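Local atomic coordinates of probable ribosomal RNA small subunit methyltransferase (Thermus thermophilus, PDB entry 3DMH), a protein that methylates the N2 atom of a guanosine in 16S ribosomal RNA of the small subunit, using S-adenosylmethionine as methyl donor. Residues 6-11 with 22-27; 75-80 with 286-291; 192-197 with 219-224. All coordinates share one frame; numbering follows the deposited sequence.

How the contacts relate
Contacts 1 and 2 lie side by side, their centres about 10 Å apart, and meet at Asp288 of contact 2. Tyr8 and Lys24 of contact 1 both reach its carboxylate, which contact 2 ties to helix 76-84 and to the adenine of S-adenosylmethionine. Contact 3 stands apart, with its centre about 35 Å from that of contact 1 and about 29 Å from that of contact 2. Along the chain, contact 1 closes first. Contact 2 then joins the earlier half, whose sheet contains strands 48-51 and 168-174, with the methyltransferase small domain. Contact 3 is nested inside that long loop. The cofactor site thus draws on both halves, whereas contact 3 belongs to the later one.

Contact 1: 6-11 with 22-27; sequences EAYHRL and FIKPGA
Lys24 hooks its ammonium group over the ring of Tyr8 and bonds to the same residue's backbone. NZ lies 3.7 Å from the centroid of the Tyr8 ring, above one face and displaced toward the rim, a cation-pi contact. NZ also donates to Tyr8 O at 2.8 Å, tilted from the carbonyl plane. A further bond runs from Lys24 NZ to Pro25 O, this one in the carbonyl plane. The Lys24 chain is bent at chi3 (-58°) and chi4 (-67°), which curls the amine back to these acceptors. With CG anti to the backbone N (chi1 177°), the Tyr8 ring is carried out toward residues 24-26, where its CD1 lies 3.6 Å from Pro25 CB. Farther along, Leu11 CD2 rests on the aliphatic part of Lys24, 3.6 Å from its CD. Leu11 CB meets Phe22 CD1 at 3.7 Å. A salt bridge to Asp288 gives the Lys24 amine an anionic partner, and Tyr8 OH bonds to the same carboxylate. The contact folds the end of helix 5-9 against the exit of strand 19-23. Helix 76-84 packs on Leu11, Phe22 and Lys24, while helix 317-329 touches Tyr8.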
loop_
_atom_site.group_PDB
_atom_site.type_symbol
_atom_site.label_atom_id
_atom_site.label_comp_id
_atom_site.label_asym_id
_atom_site.label_seq_id
_atom_site.Cartn_x
_atom_site.Cartn_y
_atom_site.Cartn_z
ATOM N N GLU A 6 2.979 6.628 -19.129
ATOM C CA GLU A 6 1.624 7.124 -19.408
ATOM C C GLU A 6 0.571 6.021 -19.234
ATOM O O GLU A 6 -0.465 6.257 -18.616
ATOM C CB GLU A 6 1.540 7.760 -20.814
ATOM C CG GLU A 6 0.195 8.453 -21.111
ATOM C CD GLU A 6 -0.885 7.489 -21.622
ATOM O OE1 GLU A 6 -0.554 6.544 -22.363
ATOM O OE2 GLU A 6 -2.064 7.676 -21.260
ATOM N N ALA A 7 0.849 4.816 -19.735
ATOM C CA ALA A 7 -0.100 3.698 -19.566
ATOM C C ALA A 7 -0.241 3.244 -18.109
ATOM O O ALA A 7 -1.336 2.925 -17.654
ATOM C CB ALA A 7 0.273 2.530 -20.447
ATOM N N TYR A 8 0.873 3.214 -17.378
ATOM C CA TYR A 8 0.806 2.921 -15.957
ATOM C C TYR A 8 -0.118 3.902 -15.210
ATOM O O TYR A 8 -0.896 3.479 -14.337
ATOM C CB TYR A 8 2.210 2.889 -15.275
ATOM C CG TYR A 8 1.980 2.659 -13.793
ATOM C CD1 TYR A 8 1.704 1.383 -13.317
ATOM C CD2 TYR A 8 1.882 3.735 -12.883
ATOM C CE1 TYR A 8 1.375 1.139 -12.003
ATOM C CE2 TYR A 8 1.556 3.514 -11.552
ATOM C CZ TYR A 8 1.293 2.218 -11.095
ATOM O OH TYR A 8 0.926 2.002 -9.801
ATOM N N HIS A 9 0.008 5.197 -15.511
ATOM C CA HIS A 9 -0.733 6.236 -14.793
ATOM C C HIS A 9 -2.135 6.498 -15.321
ATOM O O HIS A 9 -2.880 7.273 -14.718
ATOM C CB HIS A 9 0.040 7.548 -14.775
ATOM C CG HIS A 9 1.225 7.529 -13.868
ATOM N ND1 HIS A 9 1.106 7.442 -12.499
ATOM C CD2 HIS A 9 2.554 7.596 -14.130
ATOM C CE1 HIS A 9 2.310 7.441 -11.950
ATOM N NE2 HIS A 9 3.207 7.539 -12.918
ATOM N N ARG A 10 -2.464 5.872 -16.453
ATOM C CA ARG A 10 -3.745 6.127 -17.118
ATOM C C ARG A 10 -4.909 5.528 -16.347
ATOM O O ARG A 10 -4.842 4.380 -15.915
ATOM C CB ARG A 10 -3.726 5.548 -18.514
ATOM C CG ARG A 10 -4.983 5.849 -19.277
ATOM C CD ARG A 10 -4.958 5.203 -20.618
ATOM N NE ARG A 10 -4.085 5.931 -21.537
ATOM C CZ ARG A 10 -4.262 5.928 -22.856
ATOM N NH1 ARG A 10 -5.273 5.239 -23.371
ATOM N NH2 ARG A 10 -3.443 6.610 -23.653
ATOM N N LEU A 11 -5.982 6.321 -16.208
ATOM C CA LEU A 11 -7.241 5.845 -15.606
ATOM C C LEU A 11 -8.182 5.494 -16.742
ATOM O O LEU A 11 -8.379 6.314 -17.641
ATOM C CB LEU A 11 -7.875 6.941 -14.738
ATOM C CG LEU A 11 -6.968 7.661 -13.720
ATOM C CD1 LEU A 11 -7.796 8.616 -12.886
ATOM C CD2 LEU A 11 -6.233 6.712 -12.828
ATOM N N PHE A 22 -13.702 3.755 -13.023
ATOM C CA PHE A 22 -12.305 3.848 -13.449
ATOM C C PHE A 22 -11.421 2.870 -12.709
ATOM O O PHE A 22 -11.528 2.711 -11.486
ATOM C CB PHE A 22 -11.756 5.259 -13.225
ATOM C CG PHE A 22 -12.296 6.278 -14.220
ATOM C CD1 PHE A 22 -11.557 6.604 -15.349
ATOM C CD2 PHE A 22 -13.543 6.907 -14.026
ATOM C CE1 PHE A 22 -12.004 7.549 -16.252
ATOM C CE2 PHE A 22 -14.012 7.844 -14.959
ATOM C CZ PHE A 22 -13.226 8.164 -16.068
ATOM N N ILE A 23 -10.510 2.276 -13.466
ATOM C CA ILE A 23 -9.481 1.408 -12.895
ATOM C C ILE A 23 -8.121 1.848 -13.438
ATOM O O ILE A 23 -8.035 2.589 -14.421
ATOM C CB ILE A 23 -9.755 -0.094 -13.195
ATOM C CG1 ILE A 23 -9.557 -0.393 -14.679
ATOM C CG2 ILE A 23 -11.175 -0.505 -12.655
ATOM C CD1 ILE A 23 -9.594 -1.880 -15.008
ATOM N N LYS A 24 -7.047 1.363 -12.831
ATOM C CA LYS A 24 -5.716 1.636 -13.381
ATOM C C LYS A 24 -4.774 0.552 -12.877
ATOM O O LYS A 24 -5.065 -0.097 -11.854
ATOM C CB LYS A 24 -5.180 3.033 -12.973
ATOM C CG LYS A 24 -4.760 3.114 -11.502
ATOM C CD LYS A 24 -4.085 4.444 -11.133
ATOM C CE LYS A 24 -2.849 4.726 -11.962
ATOM N NZ LYS A 24 -1.711 3.764 -11.702
ATOM N N PRO A 25 -3.629 0.379 -13.568
ATOM C CA PRO A 25 -2.605 -0.523 -13.045
ATOM C C PRO A 25 -2.220 -0.124 -11.614
ATOM O O PRO A 25 -2.155 1.054 -11.274
ATOM C CB PRO A 25 -1.440 -0.328 -14.018
ATOM C CG PRO A 25 -2.116 0.064 -15.340
ATOM C CD PRO A 25 -3.226 0.998 -14.848
ATOM N N GLY A 26 -2.044 -1.129 -10.759
ATOM C CA GLY A 26 -1.621 -0.867 -9.376
ATOM C C GLY A 26 -2.714 -0.525 -8.373
ATOM O O GLY A 26 -2.441 -0.301 -7.182
ATOM N N ALA A 27 -3.968 -0.483 -8.826
ATOM C CA ALA A 27 -5.098 -0.255 -7.935
ATOM C C ALA A 27 -5.839 -1.571 -7.601
ATOM O O ALA A 27 -6.189 -2.356 -8.518
ATOM C CB ALA A 27 -6.069 0.743 -8.559
#

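Contact 2: 75-80 with 286-291; sequences SRAAFR and HSDVDE. With SAM (S-adenosylmethionine), chain D.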
loop_
_atom_site.group_PDB
_atom_site.type_symbol
_atom_site.label_atom_id
_atom_site.label_comp_id
_atom_site.label_asym_id
_atom_site.label_seq_id
_atom_site.Cartn_x
_atom_site.Cartn_y
_atom_site.Cartn_z
ATOM N N SER A 75 -4.664 3.619 -0.304
ATOM C CA SER A 75 -3.874 3.591 -1.530
ATOM C C SER A 75 -4.114 4.815 -2.374
ATOM O O SER A 75 -5.246 5.111 -2.767
ATOM C CB SER A 75 -4.225 2.332 -2.325
ATOM O OG SER A 75 -3.819 2.438 -3.705
ATOM N N ARG A 76 -3.030 5.500 -2.704
ATOM C CA ARG A 76 -3.139 6.669 -3.568
ATOM C C ARG A 76 -3.705 6.291 -4.935
ATOM O O ARG A 76 -4.587 6.976 -5.443
ATOM C CB ARG A 76 -1.792 7.400 -3.703
ATOM C CG ARG A 76 -2.006 8.845 -4.073
ATOM C CD ARG A 76 -2.277 9.682 -2.797
ATOM N NE ARG A 76 -2.647 11.047 -3.121
ATOM C CZ ARG A 76 -2.594 12.053 -2.252
ATOM N NH1 ARG A 76 -2.204 11.843 -0.982
ATOM N NH2 ARG A 76 -2.935 13.285 -2.665
ATOM N N ALA A 77 -3.195 5.201 -5.519
ATOM C CA ALA A 77 -3.682 4.721 -6.818
ATOM C C ALA A 77 -5.191 4.493 -6.785
ATOM O O ALA A 77 -5.905 4.880 -7.726
ATOM C CB ALA A 77 -2.953 3.435 -7.229
ATOM N N ALA A 78 -5.680 3.862 -5.714
ATOM C CA ALA A 78 -7.125 3.588 -5.633
ATOM C C ALA A 78 -7.931 4.892 -5.485
ATOM O O ALA A 78 -8.976 5.071 -6.133
ATOM C CB ALA A 78 -7.418 2.614 -4.499
ATOM N N PHE A 79 -7.438 5.840 -4.670
ATOM C CA PHE A 79 -8.120 7.153 -4.568
ATOM C C PHE A 79 -8.169 7.923 -5.889
ATOM O O PHE A 79 -9.193 8.518 -6.221
ATOM C CB PHE A 79 -7.509 7.919 -3.415
ATOM C CG PHE A 79 -7.872 7.325 -2.085
ATOM C CD1 PHE A 79 -9.206 7.214 -1.751
ATOM N N ARG A 80 -7.130 7.806 -6.718
ATOM C CA ARG A 80 -7.190 8.437 -8.055
ATOM C C ARG A 80 -8.384 7.872 -8.833
ATOM O O ARG A 80 -9.127 8.623 -9.496
ATOM C CB ARG A 80 -5.926 8.167 -8.862
ATOM C CG ARG A 80 -4.678 8.831 -8.336
ATOM C CD ARG A 80 -3.429 8.217 -8.997
ATOM N NE ARG A 80 -3.049 8.920 -10.215
ATOM C CZ ARG A 80 -1.984 8.643 -10.988
ATOM N NH1 ARG A 80 -1.127 7.642 -10.694
ATOM N NH2 ARG A 80 -1.764 9.392 -12.083
ATOM N N HIS A 286 2.930 10.711 -0.177
ATOM C CA HIS A 286 1.904 9.734 -0.474
ATOM C C HIS A 286 1.635 9.856 -1.970
ATOM O O HIS A 286 1.069 10.838 -2.433
ATOM C CB HIS A 286 0.657 10.032 0.372
ATOM C CG HIS A 286 -0.379 8.951 0.310
ATOM N ND1 HIS A 286 -1.716 9.163 0.578
ATOM C CD2 HIS A 286 -0.250 7.631 0.035
ATOM C CE1 HIS A 286 -2.369 8.019 0.457
ATOM N NE2 HIS A 286 -1.502 7.078 0.114
ATOM N N SER A 287 2.043 8.839 -2.723
ATOM C CA SER A 287 2.152 8.960 -4.168
ATOM C C SER A 287 2.037 7.588 -4.819
ATOM O O SER A 287 2.591 6.610 -4.311
ATOM C CB SER A 287 3.544 9.494 -4.496
ATOM O OG SER A 287 3.690 9.790 -5.880
ATOM N N ASP A 288 1.338 7.546 -5.954
ATOM C CA ASP A 288 1.315 6.347 -6.797
ATOM C C ASP A 288 2.532 6.475 -7.716
ATOM O O ASP A 288 2.531 7.291 -8.635
ATOM C CB ASP A 288 0.016 6.317 -7.615
ATOM C CG ASP A 288 -0.074 5.123 -8.560
ATOM O OD1 ASP A 288 0.735 4.182 -8.409
ATOM O OD2 ASP A 288 -0.976 5.133 -9.431
ATOM N N VAL A 289 3.587 5.730 -7.401
ATOM C CA VAL A 289 4.893 5.851 -8.072
ATOM C C VAL A 289 5.288 7.345 -8.027
ATOM O O VAL A 289 5.344 7.924 -6.930
ATOM C CB VAL A 289 4.944 5.188 -9.498
ATOM C CG1 VAL A 289 6.390 4.984 -9.928
ATOM C CG2 VAL A 289 4.290 3.807 -9.467
ATOM N N ASP A 290 5.540 7.983 -9.164
ATOM C CA ASP A 290 5.971 9.381 -9.150
ATOM C C ASP A 290 4.853 10.386 -9.380
ATOM O O ASP A 290 5.112 11.546 -9.714
ATOM C CB ASP A 290 7.076 9.613 -10.187
ATOM C CG ASP A 290 6.636 9.296 -11.602
ATOM O OD1 ASP A 290 5.663 8.528 -11.801
ATOM O OD2 ASP A 290 7.275 9.800 -12.551
ATOM N N GLU A 291 3.610 9.957 -9.180
ATOM C CA GLU A 291 2.449 10.819 -9.430
ATOM C C GLU A 291 2.524 12.157 -8.698
ATOM O O GLU A 291 2.100 13.195 -9.229
ATOM C CB GLU A 291 1.183 10.045 -9.044
ATOM C CG GLU A 291 -0.093 10.827 -8.973
ATOM C CD GLU A 291 -0.586 11.008 -7.570
ATOM O OE1 GLU A 291 -0.130 10.286 -6.642
ATOM O OE2 GLU A 291 -1.457 11.883 -7.411
HETATM N N SAM D . 11.609 0.556 0.813
HETATM C CA SAM D . 10.981 -0.224 1.934
HETATM C C SAM D . 11.990 -1.218 2.467
HETATM O O SAM D . 13.002 -1.392 1.774
HETATM O OXT SAM D . 11.756 -1.828 3.524
HETATM C CB SAM D . 9.746 -0.992 1.456
HETATM C CG SAM D . 9.985 -2.005 0.334
HETATM S SD SAM D . 8.468 -2.936 -0.056
HETATM C CE SAM D . 9.149 -4.428 -0.838
HETATM C "C5'" SAM D . 7.747 -2.111 -1.505
HETATM C "C4'" SAM D . 7.013 -0.832 -1.137
HETATM O "O4'" SAM D . 6.427 -0.379 -2.355
HETATM C "C3'" SAM D . 5.891 -1.000 -0.104
HETATM O "O3'" SAM D . 6.056 -0.119 1.000
HETATM C "C2'" SAM D . 4.623 -0.708 -0.913
HETATM O "O2'" SAM D . 3.546 -0.164 -0.176
HETATM C "C1'" SAM D . 5.210 0.228 -1.966
HETATM N N9 SAM D . 4.328 0.373 -3.108
HETATM C C8 SAM D . 3.445 -0.553 -3.657
HETATM N N7 SAM D . 2.842 -0.003 -4.739
HETATM C C5 SAM D . 3.324 1.283 -4.871
HETATM C C6 SAM D . 3.046 2.331 -5.756
HETATM N N6 SAM D . 2.126 2.202 -6.722
HETATM N N1 SAM D . 3.736 3.510 -5.593
HETATM C C2 SAM D . 4.662 3.676 -4.588
HETATM N N3 SAM D . 4.916 2.672 -3.660
HETATM C C4 SAM D . 4.255 1.507 -3.835
HETATM O O HOH W 1 -3.358 11.665 -5.721
#
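One carboxylate, that of Asp288, is shared between an arginine and the cofactor. Its OD2 accepts from Arg80 NH1 at 2.8 Å in a salt bridge. The arginine nitrogen comes from above the carboxylate plane, and the two flat groups are turned 73° apart. Arg80 NH1 has a second partner in His9 ND1. OD1 accepts from N6 of S-adenosylmethionine at 2.9 Å. Tyr8 and Lys24 also hold this carboxylate, so several donors fix its rotation and probably favour the ionised form. Ala77 CB packs beneath OD2 of Asp288 at 3.4 Å. The Arg80 chain bends at chi3 (90°), laying one guanidinium face on Glu291, with Arg80 CZ 3.5 Å from Glu291 CG. A leucine in place of Arg80 would probably leave Asp288 without this charged mate, His9 ND1 without its bond and Glu291 CG without the flat group lying on it. Arg76 crosses His286, its CD 3.6 Å from the imidazole centroid in a CH-pi contact over the face. Its guanidinium stands nearly upright to that ring, 82° between planes. A water links Arg76 NE to Glu291 OE2. The other oxygen, OE1, accepts from Asp288 N at 3.2 Å through its anti lone pair, bracing the type II' turn from Asp288 to Glu291. Val289 N, in that turn, donates to N1 of the cofactor at 2.9 Å. An acidic side chain reading the adenine amino group, with the next backbone N-H reading N1, is the adenine-binding pattern of Rossmann-like S-adenosylmethionine-dependent methyltransferases.

Contact 3: 192-197 with 219-224; sequences RILGAE and LLEALQ
Ile193 and Leu194, at the tip of a beta hairpin, lean on helix 214-227 in the later half of the protein. The hairpin joins strands 187-193 and 196-202, and the helix flanks the Rossmann-like sheet of the methyltransferase fold. Arg192 pairs with Glu197 across the two strands in a salt bridge, NH1 to OE2 at 3.1 Å, without touching the helix. Ile193 comes next. Its CG2 branch, anti to the backbone N, meets Leu220 CD1 at 3.7 Å. Pro250 of helix 248-253 touches both Ile193 and Leu220, closing an apolar cluster. Leu194 follows, inside the type I' turn from Ile193 to Ala196, with positive phi (47°). It leaves the backbone toward the helix, and its methyls lie among Leu220, Glu221 and Gln224. Ala196 then returns to the strand, its N bonded to Ile193 O at 3.0 Å. No hydrogen bond crosses between hairpin tip and helix. Leu194 and the extended Gln224 chain reach out from opposite sides and lie alongside each other. Both Leu194 methyls reach the Gln224 amide, CD1 toward NE2 (3.8 Å) and CD2 toward OE1 (4.1 Å). Leu194 CD2 also rests against Glu221 CG, and Leu194 CD1 against Leu220 CB at 4.0 Å.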
loop_
_atom_site.group_PDB
_atom_site.type_symbol
_atom_site.label_atom_id
_atom_site.label_comp_id
_atom_site.label_asym_id
_atom_site.label_seq_id
_atom_site.Cartn_x
_atom_site.Cartn_y
_atom_site.Cartn_z
ATOM N N ARG A 192 20.726 -1.675 13.662
ATOM C CA ARG A 192 21.980 -1.033 13.326
ATOM C C ARG A 192 22.242 -1.242 11.845
ATOM O O ARG A 192 22.253 -2.375 11.365
ATOM C CB ARG A 192 23.127 -1.588 14.176
ATOM C CG ARG A 192 24.408 -0.784 14.067
ATOM C CD ARG A 192 25.460 -1.358 15.016
ATOM N NE ARG A 192 26.738 -0.641 14.974
ATOM C CZ ARG A 192 26.989 0.491 15.625
ATOM N NH1 ARG A 192 26.045 1.061 16.368
ATOM N NH2 ARG A 192 28.186 1.063 15.524
ATOM N N ILE A 193 22.386 -0.135 11.122
ATOM C CA ILE A 193 22.583 -0.170 9.683
ATOM C C ILE A 193 23.826 0.625 9.313
ATOM O O ILE A 193 23.935 1.812 9.633
ATOM C CB ILE A 193 21.330 0.368 8.914
ATOM C CG1 ILE A 193 20.090 -0.497 9.212
ATOM C CG2 ILE A 193 21.604 0.425 7.418
ATOM C CD1 ILE A 193 18.756 0.138 8.807
ATOM N N LEU A 194 24.766 -0.047 8.651
ATOM C CA LEU A 194 26.024 0.561 8.211
ATOM C C LEU A 194 26.698 1.386 9.316
ATOM O O LEU A 194 27.134 2.515 9.086
ATOM C CB LEU A 194 25.806 1.414 6.944
ATOM C CG LEU A 194 25.172 0.800 5.691
ATOM C CD1 LEU A 194 24.824 1.889 4.678
ATOM C CD2 LEU A 194 26.077 -0.245 5.065
ATOM N N GLY A 195 26.761 0.816 10.519
ATOM C CA GLY A 195 27.462 1.438 11.649
ATOM C C GLY A 195 26.709 2.521 12.411
ATOM O O GLY A 195 27.317 3.255 13.200
ATOM N N ALA A 196 25.395 2.627 12.175
ATOM C CA ALA A 196 24.570 3.641 12.838
ATOM C C ALA A 196 23.254 3.054 13.335
ATOM O O ALA A 196 22.706 2.143 12.719
ATOM C CB ALA A 196 24.313 4.819 11.903
ATOM N N GLU A 197 22.758 3.589 14.445
ATOM C CA GLU A 197 21.541 3.094 15.086
ATOM C C GLU A 197 20.309 3.830 14.615
ATOM O O GLU A 197 20.298 5.061 14.594
ATOM C CB GLU A 197 21.631 3.265 16.600
ATOM C CG GLU A 197 22.647 2.364 17.266
ATOM C CD GLU A 197 22.290 0.886 17.163
ATOM O OE1 GLU A 197 21.082 0.546 17.172
ATOM O OE2 GLU A 197 23.236 0.068 17.083
ATOM N N LEU A 219 20.973 -3.947 -0.404
ATOM C CA LEU A 219 21.023 -2.808 -1.314
ATOM C C LEU A 219 21.916 -1.718 -0.729
ATOM O O LEU A 219 22.774 -1.194 -1.425
ATOM C CB LEU A 219 19.611 -2.248 -1.577
ATOM C CG LEU A 219 19.564 -1.145 -2.639
ATOM C CD1 LEU A 219 18.215 -1.205 -3.372
ATOM C CD2 LEU A 219 19.821 0.264 -2.076
ATOM N N LEU A 220 21.729 -1.408 0.554
ATOM C CA LEU A 220 22.509 -0.347 1.217
ATOM C C LEU A 220 23.991 -0.691 1.290
ATOM O O LEU A 220 24.839 0.176 1.074
ATOM C CB LEU A 220 21.943 -0.021 2.604
ATOM C CG LEU A 220 20.573 0.677 2.641
ATOM C CD1 LEU A 220 20.087 0.803 4.088
ATOM C CD2 LEU A 220 20.655 2.047 1.978
ATOM N N GLU A 221 24.298 -1.957 1.567
ATOM C CA GLU A 221 25.687 -2.428 1.558
ATOM C C GLU A 221 26.310 -2.264 0.174
ATOM O O GLU A 221 27.425 -1.748 0.057
ATOM C CB GLU A 221 25.766 -3.870 2.051
ATOM C CG GLU A 221 25.390 -4.001 3.517
ATOM C CD GLU A 221 25.138 -5.436 3.956
ATOM O OE1 GLU A 221 24.878 -6.303 3.091
ATOM O OE2 GLU A 221 25.183 -5.687 5.177
ATOM N N ALA A 222 25.580 -2.667 -0.866
ATOM C CA ALA A 222 26.063 -2.555 -2.242
ATOM C C ALA A 222 26.267 -1.086 -2.614
ATOM O O ALA A 222 27.258 -0.730 -3.256
ATOM C CB ALA A 222 25.089 -3.209 -3.211
ATOM N N LEU A 223 25.318 -0.252 -2.190
ATOM C CA LEU A 223 25.359 1.182 -2.444
ATOM C C LEU A 223 26.573 1.823 -1.799
ATOM O O LEU A 223 27.331 2.525 -2.471
ATOM C CB LEU A 223 24.061 1.857 -1.957
ATOM C CG LEU A 223 23.876 3.352 -2.249
ATOM C CD1 LEU A 223 22.403 3.657 -2.454
ATOM C CD2 LEU A 223 24.456 4.228 -1.136
ATOM N N GLN A 224 26.774 1.563 -0.507
ATOM C CA GLN A 224 27.911 2.153 0.199
ATOM C C GLN A 224 29.252 1.666 -0.361
ATOM O O GLN A 224 30.213 2.434 -0.431
ATOM C CB GLN A 224 27.846 1.928 1.711
ATOM C CG GLN A 224 29.047 2.561 2.437
ATOM C CD GLN A 224 28.837 2.802 3.916
ATOM O OE1 GLN A 224 29.401 2.099 4.755
ATOM N NE2 GLN A 224 28.044 3.814 4.246
#